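Local coordinates for PKS (Streptomyces albus, PDB 4OQJ), which probably acts as a ketosynthase of the oxazolomycin polyketide synthase, condensing acyl chains carried on acyl carrier proteins, at residues 300-314 / 339-351. Numbering follows the deposited sequence.
Sequences PSVQGQAAVVAEAQE and IEVAALNQAFNRE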
# COMPACT_ATOMS: atom_id res chain seq x y z
N PRO A 300 -14.24 8.99 16.28
CA PRO A 300 -13.06 8.31 16.84
C PRO A 300 -13.44 6.95 17.44
O PRO A 300 -14.63 6.64 17.53
CB PRO A 300 -12.57 9.27 17.92
CG PRO A 300 -13.58 10.40 17.98
CD PRO A 300 -14.79 9.94 17.25
N SER A 301 -12.45 6.16 17.84
CA SER A 301 -12.71 4.85 18.44
C SER A 301 -11.64 4.49 19.48
O SER A 301 -10.46 4.25 19.13
CB SER A 301 -12.77 3.78 17.34
OG SER A 301 -12.83 2.46 17.87
N VAL A 302 -12.05 4.44 20.75
CA VAL A 302 -11.13 4.06 21.83
C VAL A 302 -10.55 2.68 21.55
O VAL A 302 -9.35 2.46 21.67
CB VAL A 302 -11.82 4.02 23.21
CG1 VAL A 302 -10.80 3.73 24.31
CG2 VAL A 302 -12.51 5.33 23.51
N GLN A 303 -11.41 1.74 21.17
CA GLN A 303 -10.97 0.36 21.03
C GLN A 303 -10.00 0.15 19.89
O GLN A 303 -9.02 -0.58 20.05
CB GLN A 303 -12.18 -0.56 20.89
CG GLN A 303 -12.99 -0.63 22.18
CD GLN A 303 -12.11 -0.91 23.41
OE1 GLN A 303 -11.23 -1.78 23.38
NE2 GLN A 303 -12.34 -0.17 24.50
N GLY A 304 -10.25 0.81 18.76
CA GLY A 304 -9.35 0.70 17.62
C GLY A 304 -7.97 1.24 17.95
O GLY A 304 -6.95 0.62 17.62
N GLN A 305 -7.94 2.39 18.59
CA GLN A 305 -6.67 2.99 19.01
C GLN A 305 -5.96 2.11 20.05
O GLN A 305 -4.76 1.82 19.92
CB GLN A 305 -6.90 4.38 19.60
CG GLN A 305 -7.39 5.45 18.63
CD GLN A 305 -7.55 6.81 19.33
OE1 GLN A 305 -6.88 7.09 20.31
NE2 GLN A 305 -8.46 7.63 18.83
N ALA A 306 -6.68 1.68 21.07
CA ALA A 306 -6.06 0.88 22.12
C ALA A 306 -5.44 -0.39 21.52
O ALA A 306 -4.33 -0.78 21.87
CB ALA A 306 -7.09 0.52 23.19
N ALA A 307 -6.15 -1.02 20.59
CA ALA A 307 -5.67 -2.26 19.98
C ALA A 307 -4.40 -2.04 19.17
O ALA A 307 -3.47 -2.84 19.23
CB ALA A 307 -6.74 -2.87 19.10
N VAL A 308 -4.33 -0.97 18.39
CA VAL A 308 -3.17 -0.85 17.52
C VAL A 308 -1.92 -0.52 18.36
O VAL A 308 -0.82 -0.97 18.04
CB VAL A 308 -3.39 0.20 16.41
CG1 VAL A 308 -3.15 1.62 16.93
CG2 VAL A 308 -2.48 -0.09 15.25
N VAL A 309 -2.10 0.19 19.47
CA VAL A 309 -0.96 0.50 20.34
C VAL A 309 -0.43 -0.78 21.00
O VAL A 309 0.78 -1.06 20.99
CB VAL A 309 -1.35 1.53 21.41
CG1 VAL A 309 -0.24 1.70 22.48
CG2 VAL A 309 -1.64 2.85 20.75
N ALA A 310 -1.34 -1.57 21.55
CA ALA A 310 -0.96 -2.84 22.16
C ALA A 310 -0.29 -3.75 21.13
O ALA A 310 0.72 -4.38 21.42
CB ALA A 310 -2.20 -3.52 22.77
N GLU A 311 -0.85 -3.80 19.92
CA GLU A 311 -0.35 -4.68 18.86
C GLU A 311 1.06 -4.29 18.47
O GLU A 311 1.92 -5.14 18.24
CB GLU A 311 -1.26 -4.63 17.62
CG GLU A 311 -0.87 -5.63 16.53
CD GLU A 311 -1.73 -5.55 15.27
OE1 GLU A 311 -2.83 -4.97 15.29
OE2 GLU A 311 -1.30 -6.10 14.24
N ALA A 312 1.32 -2.99 18.38
CA ALA A 312 2.66 -2.52 18.04
C ALA A 312 3.68 -2.90 19.11
O ALA A 312 4.79 -3.36 18.80
CB ALA A 312 2.65 -1.01 17.83
N GLN A 313 3.32 -2.72 20.38
CA GLN A 313 4.22 -3.07 21.47
C GLN A 313 4.50 -4.57 21.49
O GLN A 313 5.64 -4.99 21.73
CB GLN A 313 3.63 -2.63 22.82
CG GLN A 313 3.61 -1.13 22.99
CD GLN A 313 3.00 -0.70 24.31
OE1 GLN A 313 2.48 -1.53 25.07
NE2 GLN A 313 3.05 0.59 24.59
N GLU A 314 3.48 -5.38 21.25
CA GLU A 314 3.65 -6.83 21.26
C GLU A 314 4.60 -7.25 20.16
O GLU A 314 5.48 -8.06 20.36
CB GLU A 314 2.30 -7.55 21.09
CG GLU A 314 1.40 -7.49 22.30
CD GLU A 314 1.98 -8.20 23.51
OE1 GLU A 314 2.87 -9.07 23.34
OE2 GLU A 314 1.56 -7.88 24.64
N ILE A 339 -10.34 10.61 24.58
CA ILE A 339 -10.38 9.30 23.95
C ILE A 339 -8.96 8.77 23.70
O ILE A 339 -8.66 7.60 23.96
CB ILE A 339 -11.21 9.34 22.63
CG1 ILE A 339 -12.71 9.36 22.98
CG2 ILE A 339 -10.88 8.17 21.71
CD1 ILE A 339 -13.65 9.29 21.81
N GLU A 340 -8.07 9.63 23.20
CA GLU A 340 -6.73 9.16 22.87
C GLU A 340 -6.01 8.67 24.14
O GLU A 340 -5.34 7.64 24.14
CB GLU A 340 -5.89 10.24 22.16
CG GLU A 340 -4.52 9.70 21.76
CD GLU A 340 -3.81 10.52 20.70
OE1 GLU A 340 -4.24 11.67 20.45
OE2 GLU A 340 -2.82 10.01 20.12
N VAL A 341 -6.17 9.41 25.23
CA VAL A 341 -5.51 9.06 26.48
C VAL A 341 -6.16 7.84 27.11
O VAL A 341 -5.47 7.01 27.70
CB VAL A 341 -5.53 10.24 27.44
CG1 VAL A 341 -4.92 9.86 28.79
CG2 VAL A 341 -4.76 11.43 26.82
N ALA A 342 -7.48 7.73 26.99
CA ALA A 342 -8.18 6.54 27.48
C ALA A 342 -7.68 5.29 26.76
O ALA A 342 -7.52 4.24 27.36
CB ALA A 342 -9.68 6.69 27.31
N ALA A 343 -7.43 5.43 25.46
CA ALA A 343 -6.96 4.30 24.66
C ALA A 343 -5.53 3.91 25.03
O ALA A 343 -5.22 2.73 25.15
CB ALA A 343 -7.04 4.65 23.17
N LEU A 344 -4.67 4.91 25.21
CA LEU A 344 -3.30 4.68 25.65
C LEU A 344 -3.25 4.06 27.05
O LEU A 344 -2.47 3.13 27.30
CB LEU A 344 -2.52 5.98 25.66
CG LEU A 344 -2.10 6.53 24.29
CD1 LEU A 344 -1.65 7.96 24.45
CD2 LEU A 344 -0.98 5.65 23.67
N ASN A 345 -4.07 4.57 27.96
CA ASN A 345 -4.18 3.99 29.30
C ASN A 345 -4.54 2.50 29.20
O ASN A 345 -3.92 1.65 29.83
CB ASN A 345 -5.24 4.71 30.15
CG ASN A 345 -4.75 6.03 30.74
OD1 ASN A 345 -3.56 6.33 30.74
ND2 ASN A 345 -5.69 6.82 31.25
N GLN A 346 -5.55 2.20 28.38
CA GLN A 346 -6.02 0.82 28.26
C GLN A 346 -4.90 -0.06 27.70
O GLN A 346 -4.64 -1.14 28.24
CB GLN A 346 -7.27 0.74 27.36
CG GLN A 346 -7.73 -0.68 27.10
CD GLN A 346 -8.96 -0.77 26.20
OE1 GLN A 346 -9.94 -0.05 26.40
NE2 GLN A 346 -8.91 -1.65 25.21
N ALA A 347 -4.23 0.39 26.65
CA ALA A 347 -3.14 -0.39 26.08
C ALA A 347 -2.00 -0.56 27.08
O ALA A 347 -1.46 -1.66 27.23
CB ALA A 347 -2.63 0.27 24.79
N PHE A 348 -1.62 0.52 27.76
CA PHE A 348 -0.45 0.50 28.62
C PHE A 348 -0.70 -0.32 29.88
O PHE A 348 0.22 -0.97 30.38
CB PHE A 348 -0.00 1.93 28.97
CG PHE A 348 0.95 2.54 27.96
CD1 PHE A 348 0.58 2.68 26.63
CD2 PHE A 348 2.21 2.97 28.34
CE1 PHE A 348 1.46 3.24 25.70
CE2 PHE A 348 3.09 3.53 27.43
CZ PHE A 348 2.71 3.66 26.10
N ASN A 349 -1.94 -0.32 30.38
CA ASN A 349 -2.27 -1.01 31.63
C ASN A 349 -2.76 -2.44 31.43
O ASN A 349 -3.23 -3.08 32.36
CB ASN A 349 -3.36 -0.24 32.40
CG ASN A 349 -2.88 1.09 32.94
OD1 ASN A 349 -1.71 1.26 33.28
ND2 ASN A 349 -3.80 2.05 33.03
N ARG A 350 -2.67 -2.95 30.20
CA ARG A 350 -3.34 -4.20 29.85
C ARG A 350 -2.78 -5.42 30.58
O ARG A 350 -3.49 -6.41 30.75
CB ARG A 350 -3.26 -4.42 28.34
CG ARG A 350 -1.88 -4.81 27.81
CD ARG A 350 -1.87 -4.89 26.27
NE ARG A 350 -0.56 -5.30 25.75
CZ ARG A 350 0.47 -4.47 25.56
NH1 ARG A 350 0.36 -3.18 25.84
NH2 ARG A 350 1.62 -4.94 25.10
N GLU A 351 -1.53 -5.36 31.02
CA GLU A 351 -0.86 -6.53 31.61
C GLU A 351 -0.94 -6.53 33.14
O GLU A 351 -0.20 -7.25 33.80
CB GLU A 351 0.60 -6.59 31.17
O HOH W 1 -4.53 6.43 21.56
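A306 and A343, whose CA atoms lie 4.4 Å apart, illustrate how small residues let two helices meet closely. Helices 302-314 and 339-348 approach to 7.9 Å between axes and cross at -42°, with A310 and A347 continuing the alanine seam and V302 inserted as a knob among I339, A342, A343 and Q346. P300 against I339 closes one end of this seam, R350 with Q313 and E314 the other. R350 can be followed outward: CG leaves CB at chi1 72°, between the backbone N and carbonyl carbon, and the extended chain then brings CD to 3.8 Å from A310 CB. NE rests against the same methyl, which lies over one face of the guanidinium, offset toward its rim. NH1 gives a nearly straight bond to Q313 OE1 (2.8 Å) and a more bent one to A347 O of its own segment, met from above the carbonyl plane, while NH2 forms a salt bridge with E314 OE2, which it meets from above the carboxylate plane. Three bonds near its plane thus fix the rotation of the group. The same Q313 amide sets NE2 over a face of the F348 ring, 3.3 Å from CE1, with the two planes 69° apart. Back toward the start of helix 302-314, flanking the seam, Q303 and Q346 pair reciprocally through amides only modestly tilted from each other; Q346 NE2 reaches Q303 OE1 at 3.0 Å, almost linearly. On the inner side a water donates to both Q305 OE1 and E340 O, while the E340 carboxylate accepts from H329 N and G330 N. Helix 302-316 rests on strands 280-289 and 441-448, so the pair belongs to the layered alpha/beta architecture of the thiolase fold, in the C-terminal half of the ketosynthase.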